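Local atomic coordinates of Moesin/ezrin/radixin homolog 2 (Drosophila melanogaster, PDB entry 7EDR), a protein that probably links membrane proteins to the cortical cytoskeleton through its FERM domain and, as the fly Merlin, probably takes part in growth-control signalling. Residues S42-S54 / W58-E71. Numbering follows the deposited sequence.
Sequences SWYFGLQYVDTRS and WLKMEKRVRDQRVE
Trp58 lies against Gln48, its antiparallel non-hydrogen-bonded partner, and the evidence is a CH-pi contact: Gln48 CB stands 4.1 Å from the centroid of the six-membered ring of Trp58, 19° off the normal. With CG of Gln48 anti to the backbone N (chi1 -168°) and the chain extended, NE2 of Gln48 lies over the same ring near its rim, the amide plane turned 52° from the indole, while the backbone of Gly46 meets the indole edge. Lys86 adds a cation-pi contact to Trp58. Next, Leu59 N donates to Leu47 O at 2.6 Å, the two leucine side chains run side by side, and a water joins Leu47 N to Leu59 O.

The chain then loops out, and Gln68 closes it: its OE1 accepts from Lys60 N, and its NE2 donates to Lys60 O. Tyr49 OH reaches Gln68 O across the contact and donates to it at 2.7 Å, in the carbonyl plane. Arg69 O receives Thr52 N at 2.7 Å. Val70 CG2 sits over one face of the Tyr49 ring, 4.0 Å from its centroid, and Glu71 N donates to Val50 O at 3.3 Å. Asp51, bridged to Val70, forms an Asx turn in which OD1 takes Arg53 N; Asn55 N also binds OD1. This is a beta hairpin at the edge of the mixed sheet of the ubiquitin-like FERM N-terminal lobe, with the loop after it folded back on strand 45-50.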
ATOM      1  N   SER C  42       1.125 -19.194  -1.791  1.00 23.65           N
ATOM      2  CA  SER C  42       1.180 -20.378  -2.633  1.00 24.72           C
ATOM      3  C   SER C  42       1.697 -20.088  -4.031  1.00 24.62           C
ATOM      4  O   SER C  42       1.958 -21.036  -4.777  1.00 23.17           O
ATOM      5  CB  SER C  42      -0.211 -21.013  -2.735  1.00 24.19           C
ATOM      6  OG  SER C  42      -1.118 -20.177  -3.459  1.00 24.43           O
ATOM      7  N   TRP C  43       1.827 -18.813  -4.406  1.00 24.04           N
ATOM      8  CA  TRP C  43       2.118 -18.454  -5.790  1.00 21.63           C
ATOM      9  C   TRP C  43       3.523 -18.864  -6.236  1.00 23.93           C
ATOM     10  O   TRP C  43       3.749 -19.052  -7.441  1.00 24.40           O
ATOM     11  CB  TRP C  43       1.917 -16.950  -5.981  1.00 22.28           C
ATOM     12  CG  TRP C  43       2.188 -16.116  -4.766  1.00 22.21           C
ATOM     13  CD1 TRP C  43       3.399 -15.656  -4.341  1.00 22.19           C
ATOM     14  CD2 TRP C  43       1.219 -15.616  -3.838  1.00 23.03           C
ATOM     15  NE1 TRP C  43       3.246 -14.909  -3.199  1.00 23.68           N
ATOM     16  CE2 TRP C  43       1.918 -14.868  -2.869  1.00 24.21           C
ATOM     17  CE3 TRP C  43      -0.172 -15.716  -3.742  1.00 26.97           C
ATOM     18  CZ2 TRP C  43       1.272 -14.231  -1.806  1.00 24.24           C
ATOM     19  CZ3 TRP C  43      -0.815 -15.090  -2.676  1.00 27.97           C
ATOM     20  CH2 TRP C  43      -0.089 -14.358  -1.722  1.00 26.25           C
ATOM     21  N   TYR C  44       4.466 -19.021  -5.309  1.00 19.25           N
ATOM     22  CA  TYR C  44       5.804 -19.440  -5.694  1.00 20.47           C
ATOM     23  C   TYR C  44       5.884 -20.925  -6.043  1.00 22.00           C
ATOM     24  O   TYR C  44       6.876 -21.352  -6.657  1.00 20.57           O
ATOM     25  CB  TYR C  44       6.799 -19.140  -4.565  1.00 19.27           C
ATOM     26  CG  TYR C  44       6.839 -17.695  -4.083  1.00 21.90           C
ATOM     27  CD1 TYR C  44       7.335 -16.676  -4.898  1.00 20.03           C
ATOM     28  CD2 TYR C  44       6.411 -17.354  -2.801  1.00 18.25           C
ATOM     29  CE1 TYR C  44       7.382 -15.369  -4.461  1.00 19.49           C
ATOM     30  CE2 TYR C  44       6.459 -16.049  -2.350  1.00 18.74           C
ATOM     31  CZ  TYR C  44       6.945 -15.051  -3.186  1.00 23.41           C
ATOM     32  OH  TYR C  44       7.005 -13.731  -2.751  1.00 20.17           O
ATOM     33  N   PHE C  45       4.876 -21.723  -5.683  1.00 20.18           N
ATOM     34  CA  PHE C  45       5.084 -23.156  -5.520  1.00 19.59           C
ATOM     35  C   PHE C  45       4.318 -23.961  -6.562  1.00 22.51           C
ATOM     36  O   PHE C  45       3.388 -23.466  -7.210  1.00 24.83           O
ATOM     37  CB  PHE C  45       4.706 -23.594  -4.098  1.00 20.89           C
ATOM     38  CG  PHE C  45       5.639 -23.053  -3.027  1.00 20.70           C
ATOM     39  CD1 PHE C  45       5.362 -21.857  -2.386  1.00 19.29           C
ATOM     40  CD2 PHE C  45       6.804 -23.725  -2.695  1.00 18.64           C
ATOM     41  CE1 PHE C  45       6.217 -21.349  -1.425  1.00 19.26           C
ATOM     42  CE2 PHE C  45       7.668 -23.227  -1.742  1.00 19.64           C
ATOM     43  CZ  PHE C  45       7.371 -22.035  -1.101  1.00 22.76           C
ATOM     44  N   GLY C  46       4.734 -25.217  -6.726  1.00 24.11           N
ATOM     45  CA  GLY C  46       4.116 -26.123  -7.680  1.00 25.32           C
ATOM     46  C   GLY C  46       4.408 -27.575  -7.349  1.00 28.30           C
ATOM     47  O   GLY C  46       5.261 -27.898  -6.516  1.00 27.84           O
ATOM     48  N   LEU C  47       3.675 -28.463  -8.019  1.00 27.66           N
ATOM     49  CA  LEU C  47       3.811 -29.903  -7.829  1.00 27.91           C
ATOM     50  C   LEU C  47       4.507 -30.479  -9.054  1.00 32.59           C
ATOM     51  O   LEU C  47       3.955 -30.450 -10.162  1.00 33.19           O
ATOM     52  CB  LEU C  47       2.452 -30.558  -7.598  1.00 25.01           C
ATOM     53  CG  LEU C  47       1.826 -30.194  -6.252  1.00 28.39           C
ATOM     54  CD1 LEU C  47       0.306 -30.298  -6.296  1.00 26.74           C
ATOM     55  CD2 LEU C  47       2.389 -31.069  -5.145  1.00 26.82           C
ATOM     56  N   GLN C  48       5.717 -30.995  -8.852  1.00 31.13           N
ATOM     57  CA  GLN C  48       6.532 -31.512  -9.941  1.00 34.10           C
ATOM     58  C   GLN C  48       6.506 -33.037  -9.944  1.00 35.89           C
ATOM     59  O   GLN C  48       6.382 -33.678  -8.892  1.00 38.03           O
ATOM     60  CB  GLN C  48       7.966 -30.998  -9.826  1.00 30.05           C
ATOM     61  CG  GLN C  48       8.799 -31.254 -11.047  1.00 38.26           C
ATOM     62  CD  GLN C  48      10.183 -30.641 -10.947  1.00 43.42           C
ATOM     63  OE1 GLN C  48      11.053 -31.178 -10.271  1.00 56.84           O
ATOM     64  NE2 GLN C  48      10.397 -29.526 -11.628  1.00 47.05           N
ATOM     65  N   TYR C  49       6.592 -33.615 -11.143  1.00 34.43           N
ATOM     66  CA  TYR C  49       6.540 -35.068 -11.296  1.00 38.77           C
ATOM     67  C   TYR C  49       7.173 -35.466 -12.622  1.00 38.26           C
ATOM     68  O   TYR C  49       7.404 -34.634 -13.502  1.00 36.80           O
ATOM     69  CB  TYR C  49       5.101 -35.601 -11.226  1.00 37.80           C
ATOM     70  CG  TYR C  49       4.245 -35.204 -12.400  1.00 37.60           C
ATOM     71  CD1 TYR C  49       3.699 -33.926 -12.486  1.00 37.60           C
ATOM     72  CD2 TYR C  49       3.980 -36.101 -13.426  1.00 40.68           C
ATOM     73  CE1 TYR C  49       2.908 -33.554 -13.564  1.00 37.70           C
ATOM     74  CE2 TYR C  49       3.192 -35.737 -14.507  1.00 39.74           C
ATOM     75  CZ  TYR C  49       2.663 -34.461 -14.571  1.00 37.93           C
ATOM     76  OH  TYR C  49       1.872 -34.087 -15.634  1.00 38.88           O
ATOM     77  N   VAL C  50       7.446 -36.764 -12.752  1.00 41.14           N
ATOM     78  CA  VAL C  50       7.910 -37.351 -14.004  1.00 44.32           C
ATOM     79  C   VAL C  50       6.708 -37.971 -14.691  1.00 44.04           C
ATOM     80  O   VAL C  50       5.900 -38.647 -14.044  1.00 46.01           O
ATOM     81  CB  VAL C  50       9.014 -38.391 -13.766  1.00 41.55           C
ATOM     82  CG1 VAL C  50       9.543 -38.902 -15.101  1.00 46.33           C
ATOM     83  CG2 VAL C  50      10.140 -37.779 -12.938  1.00 32.43           C
ATOM     84  N   ASP C  51       6.564 -37.721 -15.989  1.00 43.61           N
ATOM     85  CA  ASP C  51       5.351 -38.132 -16.677  1.00 50.57           C
ATOM     86  C   ASP C  51       5.599 -39.455 -17.409  1.00 52.76           C
ATOM     87  O   ASP C  51       6.683 -40.040 -17.337  1.00 52.99           O
ATOM     88  CB  ASP C  51       4.850 -37.012 -17.604  1.00 45.51           C
ATOM     89  CG  ASP C  51       5.774 -36.752 -18.792  1.00 53.29           C
ATOM     90  OD1 ASP C  51       6.853 -37.377 -18.872  1.00 53.89           O
ATOM     91  OD2 ASP C  51       5.418 -35.914 -19.653  1.00 54.92           O
ATOM     92  N   THR C  52       4.581 -39.936 -18.126  1.00 49.58           N
ATOM     93  CA  THR C  52       4.745 -41.174 -18.884  1.00 50.76           C
ATOM     94  C   THR C  52       5.518 -40.933 -20.174  1.00 50.07           C
ATOM     95  O   THR C  52       5.283 -41.608 -21.178  1.00 60.92           O
ATOM     96  CB  THR C  52       3.389 -41.815 -19.200  1.00 47.13           C
ATOM     97  OG1 THR C  52       2.595 -40.911 -19.980  1.00 50.08           O
ATOM     98  CG2 THR C  52       2.653 -42.184 -17.914  1.00 47.33           C
ATOM     99  N   ARG C  53       6.423 -39.961 -20.167  1.00 51.47           N
ATOM    100  CA  ARG C  53       7.302 -39.732 -21.305  1.00 51.07           C
ATOM    101  C   ARG C  53       8.714 -39.400 -20.850  1.00 52.40           C
ATOM    102  O   ARG C  53       9.508 -38.898 -21.655  1.00 56.94           O
ATOM    103  CB  ARG C  53       6.792 -38.601 -22.206  1.00 50.76           C
ATOM    104  CG  ARG C  53       5.437 -38.849 -22.848  1.00 57.36           C
ATOM    105  CD  ARG C  53       4.966 -37.600 -23.596  1.00 63.36           C
ATOM    106  NE  ARG C  53       3.515 -37.406 -23.534  1.00 65.70           N
ATOM    107  CZ  ARG C  53       2.915 -36.236 -23.753  1.00 67.80           C
ATOM    108  NH1 ARG C  53       3.645 -35.166 -24.040  1.00 67.84           N
ATOM    109  NH2 ARG C  53       1.594 -36.129 -23.687  1.00 66.97           N
ATOM    110  N   SER C  54       9.040 -39.664 -19.578  1.00 54.46           N
ATOM    111  CA  SER C  54      10.349 -39.338 -18.995  1.00 56.19           C
ATOM    112  C   SER C  54      10.629 -37.843 -19.085  1.00 55.80           C
ATOM    113  O   SER C  54      11.760 -37.411 -19.339  1.00 58.32           O
ATOM    114  CB  SER C  54      11.475 -40.143 -19.648  1.00 58.88           C
ATOM    115  OG  SER C  54      11.232 -41.533 -19.529  1.00 64.69           O
ATOM    116  N   TRP C  58       5.143 -30.049 -14.324  1.00 34.46           N
ATOM    117  CA  TRP C  58       4.435 -29.467 -13.198  1.00 33.58           C
ATOM    118  C   TRP C  58       2.960 -29.813 -13.317  1.00 33.71           C
ATOM    119  O   TRP C  58       2.416 -29.842 -14.423  1.00 36.30           O
ATOM    120  CB  TRP C  58       4.612 -27.950 -13.157  1.00 30.94           C
ATOM    121  CG  TRP C  58       6.020 -27.509 -12.981  1.00 29.74           C
ATOM    122  CD1 TRP C  58       6.920 -27.199 -13.970  1.00 29.18           C
ATOM    123  CD2 TRP C  58       6.704 -27.316 -11.737  1.00 28.18           C
ATOM    124  NE1 TRP C  58       8.125 -26.819 -13.406  1.00 28.30           N
ATOM    125  CE2 TRP C  58       8.014 -26.885 -12.040  1.00 25.08           C
ATOM    126  CE3 TRP C  58       6.332 -27.448 -10.396  1.00 31.51           C
ATOM    127  CZ2 TRP C  58       8.952 -26.599 -11.052  1.00 24.72           C
ATOM    128  CZ3 TRP C  58       7.271 -27.163  -9.413  1.00 30.12           C
ATOM    129  CH2 TRP C  58       8.567 -26.744  -9.751  1.00 24.74           C
ATOM    130  N   LEU C  59       2.317 -30.080 -12.180  1.00 31.30           N
ATOM    131  CA  LEU C  59       0.906 -30.447 -12.196  1.00 33.91           C
ATOM    132  C   LEU C  59       0.062 -29.261 -12.659  1.00 37.95           C
ATOM    133  O   LEU C  59       0.275 -28.130 -12.210  1.00 37.18           O
ATOM    134  CB  LEU C  59       0.468 -30.907 -10.803  1.00 37.14           C
ATOM    135  CG  LEU C  59      -0.830 -31.715 -10.664  1.00 31.95           C
ATOM    136  CD1 LEU C  59      -0.809 -32.956 -11.554  1.00 30.90           C
ATOM    137  CD2 LEU C  59      -1.015 -32.112  -9.225  1.00 32.73           C
ATOM    138  N   LYS C  60      -0.883 -29.514 -13.568  1.00 38.06           N
ATOM    139  CA  LYS C  60      -1.829 -28.484 -13.994  1.00 36.17           C
ATOM    140  C   LYS C  60      -2.999 -28.403 -13.021  1.00 38.09           C
ATOM    141  O   LYS C  60      -3.458 -29.415 -12.483  1.00 39.65           O
ATOM    142  CB  LYS C  60      -2.332 -28.765 -15.410  1.00 41.81           C
ATOM    143  CG  LYS C  60      -1.314 -28.402 -16.504  1.00 43.15           C
ATOM    144  CD  LYS C  60      -1.584 -29.178 -17.793  1.00 57.58           C
ATOM    145  CE  LYS C  60      -0.970 -28.505 -19.026  1.00 57.90           C
ATOM    146  NZ  LYS C  60      -2.020 -28.109 -20.029  1.00 61.74           N
ATOM    147  N   MET C  61      -3.481 -27.186 -12.793  1.00 38.00           N
ATOM    148  CA  MET C  61      -4.415 -26.965 -11.697  1.00 38.21           C
ATOM    149  C   MET C  61      -5.828 -27.414 -12.036  1.00 40.16           C
ATOM    150  O   MET C  61      -6.535 -27.938 -11.170  1.00 43.48           O
ATOM    151  CB  MET C  61      -4.417 -25.488 -11.297  1.00 38.80           C
ATOM    152  CG  MET C  61      -3.160 -25.056 -10.576  1.00 41.87           C
ATOM    153  SD  MET C  61      -2.973 -25.951  -9.029  1.00 34.05           S
ATOM    154  CE  MET C  61      -1.724 -27.165  -9.473  1.00 33.95           C
ATOM    155  N   GLU C  62      -6.283 -27.215 -13.265  1.00 44.34           N
ATOM    156  CA  GLU C  62      -7.677 -27.503 -13.550  1.00 46.16           C
ATOM    157  C   GLU C  62      -7.879 -28.711 -14.461  1.00 48.46           C
ATOM    158  O   GLU C  62      -8.998 -28.937 -14.925  1.00 52.29           O
ATOM    159  CB  GLU C  62      -8.369 -26.251 -14.096  1.00 45.23           C
ATOM    160  CG  GLU C  62      -8.745 -25.240 -12.968  1.00 51.42           C
ATOM    161  CD  GLU C  62      -9.708 -25.811 -11.881  1.00 61.54           C
ATOM    162  OE1 GLU C  62      -9.776 -25.223 -10.768  1.00 54.78           O
ATOM    163  OE2 GLU C  62     -10.403 -26.835 -12.138  1.00 61.15           O
ATOM    164  N   LYS C  63      -6.850 -29.523 -14.686  1.00 47.77           N
ATOM    165  CA  LYS C  63      -7.063 -30.867 -15.207  1.00 47.19           C
ATOM    166  C   LYS C  63      -7.165 -31.865 -14.050  1.00 44.21           C
ATOM    167  O   LYS C  63      -6.717 -31.602 -12.930  1.00 43.47           O
ATOM    168  CB  LYS C  63      -5.932 -31.289 -16.152  1.00 44.65           C
ATOM    169  CG  LYS C  63      -5.801 -30.457 -17.414  1.00 43.08           C
ATOM    170  CD  LYS C  63      -7.122 -30.355 -18.128  1.00 50.36           C
ATOM    171  CE  LYS C  63      -7.025 -29.474 -19.360  1.00 48.93           C
ATOM    172  NZ  LYS C  63      -8.352 -29.395 -20.040  1.00 54.77           N
ATOM    173  N   ARG C  64      -7.769 -33.019 -14.335  1.00 43.73           N
ATOM    174  CA  ARG C  64      -7.800 -34.113 -13.370  1.00 43.42           C
ATOM    175  C   ARG C  64      -6.406 -34.697 -13.184  1.00 44.15           C
ATOM    176  O   ARG C  64      -5.653 -34.861 -14.147  1.00 44.15           O
ATOM    177  CB  ARG C  64      -8.758 -35.211 -13.833  1.00 47.04           C
ATOM    178  CG  ARG C  64     -10.224 -34.844 -13.755  1.00 49.15           C
ATOM    179  CD  ARG C  64     -11.056 -35.778 -14.607  1.00 49.12           C
ATOM    180  NE  ARG C  64     -12.481 -35.590 -14.371  1.00 57.63           N
ATOM    181  CZ  ARG C  64     -13.426 -36.367 -14.892  1.00 60.92           C
ATOM    182  NH1 ARG C  64     -13.088 -37.384 -15.675  1.00 55.85           N
ATOM    183  NH2 ARG C  64     -14.707 -36.132 -14.625  1.00 66.02           N
ATOM    184  N   VAL C  65      -6.056 -35.004 -11.931  1.00 41.87           N
ATOM    185  CA  VAL C  65      -4.748 -35.599 -11.655  1.00 43.01           C
ATOM    186  C   VAL C  65      -4.569 -36.859 -12.484  1.00 45.35           C
ATOM    187  O   VAL C  65      -3.493 -37.126 -13.040  1.00 42.38           O
ATOM    188  CB  VAL C  65      -4.595 -35.901 -10.149  1.00 40.82           C
ATOM    189  CG1 VAL C  65      -3.214 -36.465  -9.861  1.00 38.34           C
ATOM    190  CG2 VAL C  65      -4.872 -34.667  -9.302  1.00 38.13           C
ATOM    191  N   ARG C  66      -5.639 -37.648 -12.576  1.00 49.43           N
ATOM    192  CA  ARG C  66      -5.663 -38.897 -13.325  1.00 49.01           C
ATOM    193  C   ARG C  66      -5.319 -38.697 -14.800  1.00 48.98           C
ATOM    194  O   ARG C  66      -4.821 -39.631 -15.441  1.00 45.63           O
ATOM    195  CB  ARG C  66      -7.056 -39.510 -13.122  1.00 49.92           C
ATOM    196  CG  ARG C  66      -7.445 -40.643 -14.007  1.00 54.29           C
ATOM    197  CD  ARG C  66      -8.948 -40.607 -14.316  1.00 58.29           C
ATOM    198  NE  ARG C  66      -9.803 -41.002 -13.197  1.00 62.82           N
ATOM    199  CZ  ARG C  66     -11.092 -41.328 -13.324  1.00 67.55           C
ATOM    200  NH1 ARG C  66     -11.676 -41.307 -14.517  1.00 68.01           N
ATOM    201  NH2 ARG C  66     -11.800 -41.681 -12.261  1.00 63.93           N
ATOM    202  N   ASP C  67      -5.519 -37.485 -15.333  1.00 49.01           N
ATOM    203  CA  ASP C  67      -5.428 -37.208 -16.763  1.00 45.57           C
ATOM    204  C   ASP C  67      -4.138 -36.508 -17.169  1.00 45.47           C
ATOM    205  O   ASP C  67      -4.087 -35.911 -18.251  1.00 48.15           O
ATOM    206  CB  ASP C  67      -6.613 -36.355 -17.215  1.00 44.77           C
ATOM    207  CG  ASP C  67      -7.932 -37.075 -17.074  1.00 53.90           C
ATOM    208  OD1 ASP C  67      -8.984 -36.409 -17.179  1.00 54.76           O
ATOM    209  OD2 ASP C  67      -7.915 -38.308 -16.856  1.00 57.05           O
ATOM    210  N   GLN C  68      -3.100 -36.556 -16.341  1.00 46.90           N
ATOM    211  CA  GLN C  68      -1.904 -35.757 -16.584  1.00 46.49           C
ATOM    212  C   GLN C  68      -0.662 -36.628 -16.728  1.00 46.11           C
ATOM    213  O   GLN C  68       0.458 -36.172 -16.475  1.00 44.18           O
ATOM    214  CB  GLN C  68      -1.723 -34.705 -15.486  1.00 42.24           C
ATOM    215  CG  GLN C  68      -2.917 -33.736 -15.374  1.00 35.12           C
ATOM    216  CD  GLN C  68      -2.645 -32.534 -14.481  1.00 40.55           C
ATOM    217  OE1 GLN C  68      -1.609 -31.881 -14.594  1.00 43.80           O
ATOM    218  NE2 GLN C  68      -3.582 -32.234 -13.586  1.00 41.21           N
ATOM    219  N   ARG C  69      -0.857 -37.879 -17.150  1.00 43.93           N
ATOM    220  CA  ARG C  69       0.241 -38.772 -17.519  1.00 48.59           C
ATOM    221  C   ARG C  69       1.285 -38.890 -16.411  1.00 45.45           C
ATOM    222  O   ARG C  69       2.489 -38.924 -16.666  1.00 44.31           O
ATOM    223  CB  ARG C  69       0.903 -38.323 -18.823  1.00 47.84           C
ATOM    224  CG  ARG C  69       0.100 -38.608 -20.077  1.00 55.65           C
ATOM    225  CD  ARG C  69       0.342 -37.514 -21.108  1.00 65.30           C
ATOM    226  NE  ARG C  69      -0.798 -36.604 -21.249  1.00 74.23           N
ATOM    227  CZ  ARG C  69      -0.708 -35.278 -21.369  1.00 74.77           C
ATOM    228  NH1 ARG C  69       0.478 -34.672 -21.333  1.00 68.20           N
ATOM    229  NH2 ARG C  69      -1.816 -34.555 -21.509  1.00 68.54           N
ATOM    230  N   VAL C  70       0.826 -38.957 -15.164  1.00 41.78           N
ATOM    231  CA  VAL C  70       1.743 -39.254 -14.072  1.00 45.57           C
ATOM    232  C   VAL C  70       2.208 -40.698 -14.190  1.00 49.15           C
ATOM    233  O   VAL C  70       1.391 -41.615 -14.356  1.00 56.46           O
ATOM    234  CB  VAL C  70       1.075 -38.998 -12.716  1.00 41.11           C
ATOM    235  CG1 VAL C  70       2.017 -39.405 -11.598  1.00 41.60           C
ATOM    236  CG2 VAL C  70       0.690 -37.536 -12.588  1.00 39.20           C
ATOM    237  N   GLU C  71       3.521 -40.912 -14.115  1.00 48.93           N
ATOM    238  CA  GLU C  71       4.057 -42.269 -14.154  1.00 52.87           C
ATOM    239  C   GLU C  71       3.733 -43.017 -12.858  1.00 54.26           C
ATOM    240  O   GLU C  71       3.887 -42.483 -11.756  1.00 53.44           O
ATOM    241  CB  GLU C  71       5.569 -42.238 -14.402  1.00 52.76           C
ATOM    242  CG  GLU C  71       6.280 -43.590 -14.238  1.00 63.77           C
ATOM    243  CD  GLU C  71       5.816 -44.634 -15.245  1.00 65.07           C
ATOM    244  OE1 GLU C  71       6.330 -44.624 -16.383  1.00 65.12           O
ATOM    245  OE2 GLU C  71       4.942 -45.465 -14.896  1.00 67.87           O
TER
HETATM  246  O   HOH W   1       1.956 -27.606 -10.020  1.00 32.88           O